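Local coordinates for Cobalt/magnesium transport protein CorA (Methanocaldococcus jannaschii, PDB 4EGW), which carries magnesium ions into the cell as a homopentameric channel that closes when cytoplasmic magnesium is high and opens when it is low, at residues I98-P103 against I214-V219; I109-L114 against L206-K211; K132-L137 against Y159-E164; S168-L173 against L247-M252. All coordinates share one frame; numbering follows the deposited sequence.

Interactions 1 and 2 both set helix 193-225 against the sheet, on the neighbouring antiparallel strands 96-104 and 110-119, but their chemistry differs. The amide of an asparagine reads a strand backbone in the buried interaction 1, whereas interaction 2 has methyls and one threonine methine against two aromatic rings, one of them exposed. Interactions 3 and 4 share helix 156-186. The first joins it to the short helix 132-143, with an apolar side toward the sheet and a partly exposed salt bridge; the second is a buried, largely apolar contact with helix 233-270. Tyr-169 links interactions 1, 2 and 4, and both helix-helix contacts border the second subunit.

Interaction 1 of 4, residues I98-P103 against I214-V219; sequences IIYKAP and IANRDV
Asn-216 lays its side-chain amide flat over one face of the Tyr-100 ring and, from there, grips the strand backbone of the next residue. The amide and ring planes are only 17° apart, with OD1 3.3 Å above the ring plane, over its centre. OD1 accepts the Lys-101 backbone N at 2.8 Å, and ND2 gives a hydrogen to Lys-101 O, also at 2.8 Å; both bonds lie in the carbonyl plane on a lone pair. This two-point grip fixes the rotation of the amide, which reaches the strand because CG stands anti to its own carbonyl carbon (chi1 -82°). Val-219, one helical turn on, meets the ring at its edge: its CG1 lies 3.6 Å from Tyr-100 CE1 and 3.7 Å from Ile-98 CG2. A serine in place of Tyr-100 would probably open a gap under the Asn-216 amide and beside Val-219, and take away the flat surface on which the amide rests. Lys-101 O has a second donor in Tyr-169 OH of helix 156-186. The strand pairs with 110-119 on one side, Ile-165 covers Tyr-100, and helix 233-270 lies against Arg-217 on the far side of helix 193-225.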
loop_
_atom_site.group_PDB
_atom_site.type_symbol
_atom_site.label_atom_id
_atom_site.label_comp_id
_atom_site.label_asym_id
_atom_site.label_seq_id
_atom_site.Cartn_x
_atom_site.Cartn_y
_atom_site.Cartn_z
ATOM N N ILE A 98 -1.265 22.096 -8.980
ATOM C CA ILE A 98 -0.452 21.325 -8.054
ATOM C C ILE A 98 0.621 20.572 -8.817
ATOM O O ILE A 98 0.341 19.826 -9.757
ATOM C CB ILE A 98 -1.270 20.307 -7.222
ATOM C CG1 ILE A 98 -2.573 20.931 -6.701
ATOM C CG2 ILE A 98 -0.406 19.739 -6.076
ATOM C CD1 ILE A 98 -3.706 20.920 -7.702
ATOM N N ILE A 99 1.857 20.810 -8.415
ATOM C CA ILE A 99 2.980 20.017 -8.857
ATOM C C ILE A 99 3.164 18.966 -7.778
ATOM O O ILE A 99 3.033 19.255 -6.585
ATOM C CB ILE A 99 4.268 20.882 -8.968
ATOM C CG1 ILE A 99 4.031 22.099 -9.880
ATOM C CG2 ILE A 99 5.467 20.032 -9.430
ATOM C CD1 ILE A 99 3.579 21.749 -11.285
ATOM N N TYR A 100 3.449 17.739 -8.176
ATOM C CA TYR A 100 3.611 16.704 -7.183
ATOM C C TYR A 100 4.644 15.709 -7.656
ATOM O O TYR A 100 4.780 15.478 -8.856
ATOM C CB TYR A 100 2.278 16.018 -6.965
ATOM C CG TYR A 100 2.055 15.551 -5.559
ATOM C CD1 TYR A 100 1.713 16.445 -4.559
ATOM C CD2 TYR A 100 2.176 14.208 -5.230
ATOM C CE1 TYR A 100 1.498 16.015 -3.264
ATOM C CE2 TYR A 100 1.962 13.766 -3.943
ATOM C CZ TYR A 100 1.622 14.672 -2.961
ATOM O OH TYR A 100 1.411 14.225 -1.676
ATOM N N LYS A 101 5.391 15.138 -6.715
ATOM C CA LYS A 101 6.403 14.139 -7.044
ATOM C C LYS A 101 5.877 12.726 -6.850
ATOM O O LYS A 101 5.494 12.331 -5.748
ATOM C CB LYS A 101 7.668 14.330 -6.210
ATOM C CG LYS A 101 8.551 15.469 -6.679
ATOM C CD LYS A 101 9.527 15.049 -7.763
ATOM C CE LYS A 101 10.250 16.255 -8.277
ATOM N NZ LYS A 101 11.199 15.839 -9.331
ATOM N N ALA A 102 5.885 11.965 -7.934
ATOM C CA ALA A 102 5.440 10.596 -7.902
ATOM C C ALA A 102 6.617 9.693 -8.245
ATOM O O ALA A 102 7.510 10.085 -9.000
ATOM C CB ALA A 102 4.336 10.411 -8.897
ATOM N N PRO A 103 6.629 8.479 -7.682
ATOM C CA PRO A 103 7.680 7.509 -7.994
ATOM C C PRO A 103 7.797 7.271 -9.508
ATOM O O PRO A 103 6.805 7.298 -10.229
ATOM C CB PRO A 103 7.199 6.236 -7.277
ATOM C CG PRO A 103 6.318 6.727 -6.183
ATOM C CD PRO A 103 5.607 7.910 -6.783
ATOM N N ILE A 214 9.349 15.027 1.020
ATOM C CA ILE A 214 9.425 16.307 1.689
ATOM C C ILE A 214 8.556 17.300 0.919
ATOM O O ILE A 214 7.613 17.876 1.467
ATOM C CB ILE A 214 10.861 16.822 1.785
ATOM C CG1 ILE A 214 11.667 15.958 2.745
ATOM C CG2 ILE A 214 10.856 18.223 2.322
ATOM C CD1 ILE A 214 11.095 15.964 4.135
ATOM N N ALA A 215 8.855 17.458 -0.368
ATOM C CA ALA A 215 8.183 18.441 -1.214
ATOM C C ALA A 215 6.682 18.165 -1.382
ATOM O O ALA A 215 5.873 19.098 -1.442
ATOM C CB ALA A 215 8.870 18.514 -2.563
ATOM N N ASN A 216 6.322 16.885 -1.476
ATOM C CA ASN A 216 4.925 16.475 -1.463
ATOM C C ASN A 216 4.294 16.881 -0.149
ATOM O O ASN A 216 3.201 17.444 -0.116
ATOM C CB ASN A 216 4.819 14.959 -1.575
ATOM C CG ASN A 216 4.935 14.463 -2.992
ATOM O OD1 ASN A 216 5.175 15.238 -3.916
ATOM N ND2 ASN A 216 4.765 13.151 -3.175
ATOM N N ARG A 217 5.009 16.580 0.932
ATOM C CA ARG A 217 4.523 16.773 2.290
ATOM C C ARG A 217 3.961 18.160 2.485
ATOM O O ARG A 217 2.851 18.336 2.983
ATOM C CB ARG A 217 5.665 16.576 3.277
ATOM C CG ARG A 217 5.277 16.864 4.720
ATOM C CD ARG A 217 6.515 16.966 5.589
ATOM N NE ARG A 217 7.317 18.122 5.207
ATOM C CZ ARG A 217 8.589 18.296 5.542
ATOM N NH1 ARG A 217 9.218 17.379 6.267
ATOM N NH2 ARG A 217 9.234 19.389 5.151
ATOM N N ASP A 218 4.750 19.148 2.090
ATOM C CA ASP A 218 4.356 20.537 2.237
ATOM C C ASP A 218 3.126 20.832 1.388
ATOM O O ASP A 218 2.172 21.430 1.872
ATOM C CB ASP A 218 5.524 21.462 1.891
ATOM C CG ASP A 218 6.642 21.395 2.929
ATOM O OD1 ASP A 218 6.331 21.248 4.135
ATOM O OD2 ASP A 218 7.832 21.485 2.544
ATOM N N VAL A 219 3.130 20.376 0.139
ATOM C CA VAL A 219 1.958 20.515 -0.709
ATOM C C VAL A 219 0.727 20.068 0.075
ATOM O O VAL A 219 -0.264 20.792 0.156
ATOM C CB VAL A 219 2.084 19.652 -1.977
ATOM C CG1 VAL A 219 0.723 19.426 -2.609
ATOM C CG2 VAL A 219 3.067 20.286 -2.967
#

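Interaction 2 of 4, residues I109-L114 against L206-K211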
loop_
_atom_site.group_PDB
_atom_site.type_symbol
_atom_site.label_atom_id
_atom_site.label_comp_id
_atom_site.label_asym_id
_atom_site.label_seq_id
_atom_site.Cartn_x
_atom_site.Cartn_y
_atom_site.Cartn_z
ATOM N N ILE A 109 14.974 3.210 -9.504
ATOM C CA ILE A 109 13.813 4.055 -9.234
ATOM C C ILE A 109 14.190 5.463 -8.785
ATOM O O ILE A 109 15.159 5.660 -8.050
ATOM C CB ILE A 109 12.910 3.445 -8.154
ATOM C CG1 ILE A 109 12.393 2.070 -8.585
ATOM C CG2 ILE A 109 11.747 4.376 -7.857
ATOM C CD1 ILE A 109 13.420 0.964 -8.464
ATOM N N THR A 110 13.413 6.441 -9.235
ATOM C CA THR A 110 13.531 7.825 -8.775
ATOM C C THR A 110 12.121 8.418 -8.757
ATOM O O THR A 110 11.146 7.675 -8.829
ATOM C CB THR A 110 14.496 8.685 -9.640
ATOM O OG1 THR A 110 13.984 8.816 -10.971
ATOM C CG2 THR A 110 15.900 8.069 -9.681
ATOM N N THR A 111 11.996 9.734 -8.621
ATOM C CA THR A 111 10.684 10.358 -8.698
ATOM C C THR A 111 10.638 11.374 -9.818
ATOM O O THR A 111 11.671 11.780 -10.343
ATOM C CB THR A 111 10.292 11.058 -7.408
ATOM O OG1 THR A 111 11.135 12.194 -7.212
ATOM C CG2 THR A 111 10.407 10.115 -6.234
ATOM N N THR A 112 9.422 11.757 -10.187
ATOM C CA THR A 112 9.176 12.571 -11.359
ATOM C C THR A 112 7.948 13.440 -11.092
ATOM O O THR A 112 6.999 13.009 -10.440
ATOM C CB THR A 112 8.900 11.670 -12.580
ATOM O OG1 THR A 112 8.990 12.430 -13.800
ATOM C CG2 THR A 112 7.513 11.043 -12.469
ATOM N N SER A 113 7.965 14.666 -11.597
ATOM C CA SER A 113 6.889 15.605 -11.316
ATOM C C SER A 113 5.732 15.537 -12.300
ATOM O O SER A 113 5.900 15.306 -13.509
ATOM C CB SER A 113 7.422 17.035 -11.226
ATOM O OG SER A 113 8.151 17.230 -10.026
ATOM N N LEU A 114 4.539 15.723 -11.761
ATOM C CA LEU A 114 3.375 15.924 -12.593
ATOM C C LEU A 114 2.684 17.189 -12.154
ATOM O O LEU A 114 2.666 17.517 -10.968
ATOM C CB LEU A 114 2.417 14.737 -12.515
ATOM C CG LEU A 114 1.975 14.140 -11.180
ATOM C CD1 LEU A 114 2.265 15.044 -10.021
ATOM C CD2 LEU A 114 0.492 13.811 -11.240
ATOM N N LEU A 206 16.309 6.251 -2.570
ATOM C CA LEU A 206 15.881 6.869 -1.312
ATOM C C LEU A 206 16.035 8.389 -1.299
ATOM O O LEU A 206 15.113 9.118 -0.909
ATOM C CB LEU A 206 16.658 6.264 -0.140
ATOM C CG LEU A 206 15.919 5.204 0.681
ATOM C CD1 LEU A 206 14.680 4.705 -0.039
ATOM C CD2 LEU A 206 16.834 4.061 1.025
ATOM N N VAL A 207 17.200 8.864 -1.724
ATOM C CA VAL A 207 17.440 10.294 -1.806
ATOM C C VAL A 207 16.305 11.026 -2.531
ATOM O O VAL A 207 15.862 12.077 -2.075
ATOM C CB VAL A 207 18.779 10.591 -2.517
ATOM C CG1 VAL A 207 19.055 12.081 -2.516
ATOM C CG2 VAL A 207 19.919 9.844 -1.846
ATOM N N TYR A 208 15.852 10.469 -3.658
ATOM C CA TYR A 208 14.795 11.067 -4.481
ATOM C C TYR A 208 13.471 11.028 -3.735
ATOM O O TYR A 208 12.719 12.009 -3.713
ATOM C CB TYR A 208 14.653 10.322 -5.828
ATOM C CG TYR A 208 15.479 10.894 -6.982
ATOM C CD1 TYR A 208 14.983 11.922 -7.783
ATOM C CD2 TYR A 208 16.747 10.399 -7.272
ATOM C CE1 TYR A 208 15.736 12.449 -8.836
ATOM C CE2 TYR A 208 17.509 10.921 -8.320
ATOM C CZ TYR A 208 17.000 11.948 -9.099
ATOM O OH TYR A 208 17.758 12.462 -10.138
ATOM N N PHE A 209 13.187 9.880 -3.128
ATOM C CA PHE A 209 11.984 9.739 -2.332
ATOM C C PHE A 209 11.963 10.731 -1.201
ATOM O O PHE A 209 10.944 11.338 -0.914
ATOM C CB PHE A 209 11.880 8.336 -1.757
ATOM C CG PHE A 209 11.281 7.349 -2.704
ATOM C CD1 PHE A 209 11.132 7.667 -4.042
ATOM C CD2 PHE A 209 10.847 6.113 -2.255
ATOM C CE1 PHE A 209 10.584 6.763 -4.920
ATOM C CE2 PHE A 209 10.294 5.193 -3.125
ATOM C CZ PHE A 209 10.154 5.515 -4.457
ATOM N N HIS A 210 13.091 10.893 -0.536
ATOM C CA HIS A 210 13.060 11.678 0.675
ATOM C C HIS A 210 12.827 13.141 0.336
ATOM O O HIS A 210 11.949 13.804 0.900
ATOM C CB HIS A 210 14.331 11.492 1.470
ATOM C CG HIS A 210 14.181 11.883 2.901
ATOM N ND1 HIS A 210 14.503 13.143 3.366
ATOM C CD2 HIS A 210 13.714 11.194 3.968
ATOM C CE1 HIS A 210 14.256 13.204 4.660
ATOM N NE2 HIS A 210 13.777 12.033 5.051
ATOM N N LYS A 211 13.621 13.633 -0.604
ATOM C CA LYS A 211 13.414 14.953 -1.173
ATOM C C LYS A 211 11.954 15.092 -1.609
ATOM O O LYS A 211 11.277 16.059 -1.248
ATOM C CB LYS A 211 14.326 15.122 -2.389
ATOM C CG LYS A 211 15.204 16.350 -2.382
ATOM C CD LYS A 211 15.882 16.495 -3.743
ATOM C CE LYS A 211 16.478 17.874 -3.962
ATOM N NZ LYS A 211 16.791 18.087 -5.410
#
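Thr-110 sits squarely on one face of the Tyr-208 ring, its CB 3.6 Å from the ring centroid and 12° off the normal, a CH-pi contact, with the threonine running alongside the tyrosine in the same direction. The methyl CG2 extends the overlap toward one side of the ring, 3.5 Å from Tyr-208 CD2. Next along the strand, Thr-111 turns its methyl to the other aromatic of the helix: CG2 comes 3.4 Å from CD1 of Phe-209, at the edge of that ring. Ile-109 adds a looser touch, CG2 lying 3.9 Å from Phe-209 CZ.

The second shell fixes both threonines. With OG1 of Thr-111 set between the backbone N and the carbonyl carbon (chi1 68°), the hydroxyl can bond Ser-212 OG on the same long helix while CG2 faces Phe-209. Thr-110 OG1 is hydrogen-bonded to Glu-106 OE2, and Ile-109 O to Thr-205 OG1. Phe-209 is held in turn by an edge-to-face stack with Tyr-169 and by Ile-172, both on helix 156-186. Backbone bonds of Thr-110 with Leu-104 and of Thr-112 with Ala-102 complete the setting, a beta hairpin of strands 96-104 and 110-119. Long helices packed across such a sheet are characteristic of the cytoplasmic alpha/beta domain of the CorA family.

Interaction 3 of 4, residues K132-L137 against Y159-E164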
loop_
_atom_site.group_PDB
_atom_site.type_symbol
_atom_site.label_atom_id
_atom_site.label_comp_id
_atom_site.label_asym_id
_atom_site.label_seq_id
_atom_site.Cartn_x
_atom_site.Cartn_y
_atom_site.Cartn_z
ATOM N N LYS A 132 2.603 5.717 -12.177
ATOM C CA LYS A 132 1.984 4.442 -11.901
ATOM C C LYS A 132 0.577 4.634 -11.370
ATOM O O LYS A 132 -0.316 3.835 -11.637
ATOM C CB LYS A 132 2.819 3.686 -10.877
ATOM C CG LYS A 132 2.601 2.199 -10.894
ATOM C CD LYS A 132 3.209 1.571 -12.133
ATOM C CE LYS A 132 2.281 0.494 -12.682
ATOM N NZ LYS A 132 1.490 -0.172 -11.601
ATOM N N ALA A 133 0.383 5.707 -10.615
ATOM C CA ALA A 133 -0.849 5.879 -9.869
ATOM C C ALA A 133 -2.025 6.192 -10.772
ATOM O O ALA A 133 -3.153 5.793 -10.485
ATOM C CB ALA A 133 -0.681 6.959 -8.820
ATOM N N ILE A 134 -1.760 6.901 -11.866
ATOM C CA ILE A 134 -2.821 7.411 -12.728
ATOM C C ILE A 134 -3.357 6.314 -13.619
ATOM O O ILE A 134 -4.545 6.288 -13.958
ATOM C CB ILE A 134 -2.334 8.601 -13.563
ATOM C CG1 ILE A 134 -1.790 9.673 -12.630
ATOM C CG2 ILE A 134 -3.452 9.151 -14.429
ATOM C CD1 ILE A 134 -1.629 10.987 -13.284
ATOM N N GLY A 135 -2.476 5.402 -14.001
ATOM C CA GLY A 135 -2.924 4.181 -14.626
ATOM C C GLY A 135 -3.925 3.528 -13.694
ATOM O O GLY A 135 -5.043 3.221 -14.098
ATOM N N ARG A 136 -3.526 3.357 -12.432
ATOM C CA ARG A 136 -4.324 2.635 -11.437
ATOM C C ARG A 136 -5.709 3.220 -11.191
ATOM O O ARG A 136 -6.600 2.512 -10.730
ATOM C CB ARG A 136 -3.572 2.495 -10.109
ATOM C CG ARG A 136 -2.437 1.465 -10.129
ATOM C CD ARG A 136 -1.955 1.106 -8.717
ATOM N NE ARG A 136 -1.527 2.281 -7.954
ATOM C CZ ARG A 136 -0.264 2.572 -7.650
ATOM N NH1 ARG A 136 0.724 1.769 -8.028
ATOM N NH2 ARG A 136 0.012 3.670 -6.957
ATOM N N LEU A 137 -5.885 4.514 -11.437
ATOM C CA LEU A 137 -7.232 5.085 -11.493
ATOM C C LEU A 137 -7.907 4.878 -12.840
ATOM O O LEU A 137 -9.085 4.555 -12.897
ATOM C CB LEU A 137 -7.241 6.560 -11.103
ATOM C CG LEU A 137 -6.817 6.808 -9.658
ATOM C CD1 LEU A 137 -7.113 8.241 -9.239
ATOM C CD2 LEU A 137 -7.525 5.822 -8.745
ATOM N N TYR A 159 -7.221 14.303 -3.994
ATOM C CA TYR A 159 -6.658 13.491 -2.942
ATOM C C TYR A 159 -6.357 12.069 -3.396
ATOM O O TYR A 159 -5.316 11.506 -3.058
ATOM C CB TYR A 159 -7.620 13.452 -1.767
ATOM C CG TYR A 159 -7.449 12.229 -0.919
ATOM C CD1 TYR A 159 -8.147 11.062 -1.209
ATOM C CD2 TYR A 159 -6.590 12.231 0.166
ATOM C CE1 TYR A 159 -7.996 9.932 -0.441
ATOM C CE2 TYR A 159 -6.433 11.103 0.946
ATOM C CZ TYR A 159 -7.139 9.955 0.638
ATOM O OH TYR A 159 -6.990 8.823 1.408
ATOM N N HIS A 160 -7.272 11.478 -4.149
ATOM C CA HIS A 160 -7.086 10.089 -4.543
ATOM C C HIS A 160 -5.844 9.883 -5.368
ATOM O O HIS A 160 -5.028 9.011 -5.080
ATOM C CB HIS A 160 -8.309 9.559 -5.268
ATOM C CG HIS A 160 -9.330 8.996 -4.337
ATOM N ND1 HIS A 160 -9.000 8.542 -3.079
ATOM C CD2 HIS A 160 -10.667 8.835 -4.459
ATOM C CE1 HIS A 160 -10.089 8.112 -2.469
ATOM N NE2 HIS A 160 -11.115 8.279 -3.284
ATOM N N ILE A 161 -5.704 10.689 -6.405
ATOM C CA ILE A 161 -4.488 10.656 -7.172
ATOM C C ILE A 161 -3.341 10.825 -6.183
ATOM O O ILE A 161 -2.433 9.996 -6.123
ATOM C CB ILE A 161 -4.480 11.772 -8.204
ATOM C CG1 ILE A 161 -5.887 11.938 -8.787
ATOM C CG2 ILE A 161 -3.473 11.462 -9.285
ATOM C CD1 ILE A 161 -6.047 13.134 -9.704
ATOM N N LEU A 162 -3.398 11.885 -5.386
ATOM C CA LEU A 162 -2.335 12.140 -4.417
ATOM C C LEU A 162 -2.135 10.905 -3.553
ATOM O O LEU A 162 -1.005 10.490 -3.268
ATOM C CB LEU A 162 -2.679 13.344 -3.545
ATOM C CG LEU A 162 -2.193 14.698 -4.080
ATOM C CD1 LEU A 162 -2.344 14.804 -5.590
ATOM C CD2 LEU A 162 -2.871 15.866 -3.377
ATOM N N ASN A 163 -3.247 10.307 -3.154
ATOM C CA ASN A 163 -3.187 9.100 -2.366
ATOM C C ASN A 163 -2.520 7.971 -3.126
ATOM O O ASN A 163 -1.559 7.376 -2.641
ATOM C CB ASN A 163 -4.574 8.652 -1.948
ATOM C CG ASN A 163 -4.541 7.807 -0.707
ATOM O OD1 ASN A 163 -3.713 8.030 0.187
ATOM N ND2 ASN A 163 -5.431 6.830 -0.634
ATOM N N GLU A 164 -3.035 7.661 -4.311
ATOM C CA GLU A 164 -2.449 6.592 -5.099
ATOM C C GLU A 164 -0.976 6.834 -5.286
ATOM O O GLU A 164 -0.181 5.903 -5.205
ATOM C CB GLU A 164 -3.132 6.429 -6.449
ATOM C CG GLU A 164 -4.293 5.451 -6.430
ATOM C CD GLU A 164 -3.955 4.157 -5.709
ATOM O OE1 GLU A 164 -2.835 3.627 -5.917
ATOM O OE2 GLU A 164 -4.810 3.678 -4.925
#
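Ala-133 and Glu-164 bring the two helices closest, their CA atoms 5.1 Å apart and their CB atoms 3.5 Å apart; the small alanine lets the backbones come together here. Beside this tight spot Arg-136 reaches across to the same glutamate. Its NE is 2.8 Å from Glu-164 OE1 in a salt bridge that meets the oxygen from above the carboxylate plane, with the guanidinium and carboxylate planes 70° apart. NH2 adds two weak bonds, to OE1 and to Glu-164 O, and the bend at chi3 (-56°) folds the guanidinium back toward them. A leucine in place of Arg-136 would probably strip the Glu-164 carboxylate of its close charged partner, the ion pair to Arg-167 being long and weak. The segments belong to helix 132-143, which follows strand 122-127, and to the long helix 156-186, packed together on the sheet of the alpha/beta domain. Toward that sheet the contact is apolar and looser: Leu-137 CD1 lies 3.9 Å from Ile-161 CG1, and Ile-134 CG1 lies 4.1 Å from Ile-161 CG2, with Trp-52, Leu-123 and Thr-125 of the strands beneath. The salt-bridge side is partly exposed; there NH2 also bonds Ser-168 OG, while Met-174 of the second subunit packs on Arg-136.

Interaction 4 of 4, residues S168-L173 against L247-M252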
loop_
_atom_site.group_PDB
_atom_site.type_symbol
_atom_site.label_atom_id
_atom_site.label_comp_id
_atom_site.label_asym_id
_atom_site.label_seq_id
_atom_site.Cartn_x
_atom_site.Cartn_y
_atom_site.Cartn_z
ATOM N N SER A 168 2.093 4.611 -4.097
ATOM C CA SER A 168 3.221 4.192 -4.927
ATOM C C SER A 168 4.452 4.181 -4.035
ATOM O O SER A 168 5.141 3.178 -3.913
ATOM C CB SER A 168 3.456 5.163 -6.095
ATOM O OG SER A 168 2.319 5.303 -6.928
ATOM N N TYR A 169 4.712 5.312 -3.395
ATOM C CA TYR A 169 5.877 5.440 -2.543
ATOM C C TYR A 169 5.897 4.366 -1.471
ATOM O O TYR A 169 6.924 3.700 -1.256
ATOM C CB TYR A 169 5.859 6.787 -1.855
ATOM C CG TYR A 169 6.327 7.956 -2.687
ATOM C CD1 TYR A 169 7.673 8.143 -2.946
ATOM C CD2 TYR A 169 5.431 8.908 -3.162
ATOM C CE1 TYR A 169 8.122 9.238 -3.671
ATOM C CE2 TYR A 169 5.874 10.005 -3.892
ATOM C CZ TYR A 169 7.220 10.162 -4.135
ATOM O OH TYR A 169 7.681 11.237 -4.849
ATOM N N SER A 170 4.763 4.217 -0.792
ATOM C CA SER A 170 4.665 3.324 0.360
ATOM C C SER A 170 4.882 1.886 -0.056
ATOM O O SER A 170 5.418 1.075 0.698
ATOM C CB SER A 170 3.309 3.452 1.049
ATOM O OG SER A 170 3.281 2.621 2.195
ATOM N N ARG A 171 4.465 1.571 -1.270
ATOM C CA ARG A 171 4.651 0.233 -1.786
ATOM C C ARG A 171 6.136 -0.067 -1.932
ATOM O O ARG A 171 6.612 -1.139 -1.571
ATOM C CB ARG A 171 3.961 0.107 -3.139
ATOM C CG ARG A 171 3.924 -1.309 -3.666
ATOM C CD ARG A 171 4.931 -1.528 -4.786
ATOM N NE ARG A 171 4.579 -0.786 -5.993
ATOM C CZ ARG A 171 4.667 -1.278 -7.228
ATOM N NH1 ARG A 171 5.087 -2.522 -7.426
ATOM N NH2 ARG A 171 4.327 -0.525 -8.267
ATOM N N ILE A 172 6.869 0.901 -2.460
ATOM C CA ILE A 172 8.259 0.701 -2.813
ATOM C C ILE A 172 9.177 0.737 -1.596
ATOM O O ILE A 172 10.175 0.020 -1.538
ATOM C CB ILE A 172 8.702 1.739 -3.846
ATOM C CG1 ILE A 172 7.734 1.724 -5.037
ATOM C CG2 ILE A 172 10.125 1.470 -4.288
ATOM C CD1 ILE A 172 7.737 3.006 -5.873
ATOM N N LEU A 173 8.845 1.568 -0.621
ATOM C CA LEU A 173 9.583 1.560 0.632
ATOM C C LEU A 173 9.509 0.178 1.282
ATOM O O LEU A 173 10.531 -0.453 1.572
ATOM C CB LEU A 173 9.033 2.624 1.579
ATOM C CG LEU A 173 9.266 4.085 1.183
ATOM C CD1 LEU A 173 8.064 4.924 1.529
ATOM C CD2 LEU A 173 10.528 4.627 1.849
ATOM N N LEU A 247 4.559 11.615 6.086
ATOM C CA LEU A 247 5.512 11.709 7.180
ATOM C C LEU A 247 6.051 10.334 7.588
ATOM O O LEU A 247 7.258 10.196 7.843
ATOM C CB LEU A 247 4.904 12.448 8.373
ATOM C CG LEU A 247 4.962 13.978 8.282
ATOM C CD1 LEU A 247 3.998 14.598 9.262
ATOM C CD2 LEU A 247 6.371 14.507 8.509
ATOM N N GLN A 248 5.182 9.322 7.642
ATOM C CA GLN A 248 5.671 7.961 7.862
ATOM C C GLN A 248 6.746 7.641 6.825
ATOM O O GLN A 248 7.856 7.217 7.171
ATOM C CB GLN A 248 4.549 6.934 7.732
ATOM C CG GLN A 248 3.803 6.614 9.001
ATOM C CD GLN A 248 2.590 5.737 8.734
ATOM O OE1 GLN A 248 2.663 4.761 7.982
ATOM N NE2 GLN A 248 1.459 6.095 9.331
ATOM N N LEU A 249 6.399 7.846 5.552
ATOM C CA LEU A 249 7.253 7.444 4.442
ATOM C C LEU A 249 8.580 8.150 4.533
ATOM O O LEU A 249 9.645 7.556 4.363
ATOM C CB LEU A 249 6.593 7.791 3.114
ATOM C CG LEU A 249 5.232 7.144 2.926
ATOM C CD1 LEU A 249 4.683 7.515 1.584
ATOM C CD2 LEU A 249 5.404 5.677 3.035
ATOM N N ILE A 250 8.515 9.440 4.802
ATOM C CA ILE A 250 9.729 10.180 5.048
ATOM C C ILE A 250 10.516 9.515 6.180
ATOM O O ILE A 250 11.734 9.327 6.068
ATOM C CB ILE A 250 9.419 11.621 5.387
ATOM C CG1 ILE A 250 8.750 12.286 4.194
ATOM C CG2 ILE A 250 10.693 12.351 5.716
ATOM C CD1 ILE A 250 8.337 13.704 4.469
ATOM N N ASP A 251 9.819 9.131 7.248
ATOM C CA ASP A 251 10.445 8.452 8.379
ATOM C C ASP A 251 11.119 7.164 7.943
ATOM O O ASP A 251 12.294 6.935 8.254
ATOM C CB ASP A 251 9.411 8.132 9.455
ATOM C CG ASP A 251 8.995 9.350 10.240
ATOM O OD1 ASP A 251 9.887 10.148 10.606
ATOM O OD2 ASP A 251 7.779 9.519 10.486
ATOM N N MET A 252 10.367 6.322 7.237
ATOM C CA MET A 252 10.911 5.080 6.718
ATOM C C MET A 252 12.100 5.420 5.831
ATOM O O MET A 252 13.210 4.915 6.030
ATOM C CB MET A 252 9.869 4.312 5.903
ATOM C CG MET A 252 8.477 4.209 6.546
ATOM S SD MET A 252 7.301 3.342 5.459
ATOM C CE MET A 252 5.754 3.639 6.317
#
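Leu-249, on the long helix 233-270 that leads toward the membrane, packs into the side of helix 156-186 as part of the long-helix bundle of the CorA cytoplasmic region. Its two methyls divide the surface between them. CD1 touches Tyr-169 CB at 3.7 Å, while CD2 lies 3.6 Å from both CA and CB of Ser-170, so the leucine is wedged against consecutive residues of one turn. With CG anti to the carbonyl carbon (chi1 -58°), the branched end is carried outward to that turn. One turn further on, Leu-173 crosses Leu-249 at about a right angle, its CD1 3.6 Å from Leu-249 CB; the still shorter approach of the two methyls is doubtful. The other methyl of Leu-173, CD2, meets Met-252 more loosely, 4.1 Å from its CB.

The segments run roughly in the same direction, 29° apart, with axes 10.2 Å apart at their closest, a spacing bridged mainly by Leu-173, Leu-249 and Met-252. Helix 193-225, which comes between the two in sequence, borders the contact: His-210 and Leu-213 pack on Ile-250, and Ser-212 touches Tyr-169. Farther along the pair, Leu-173 packs on Tyr-256, one of the residues that line a pocket holding 1,4-butanediol. On the side of helix 156-186 turned away from Leu-249, Arg-171 NH1 makes a salt bridge to Asp-178 and a hydrogen bond to Asn-175, both of the second subunit. Ser-170, beside Leu-249, also packs on Arg-167 of the second subunit.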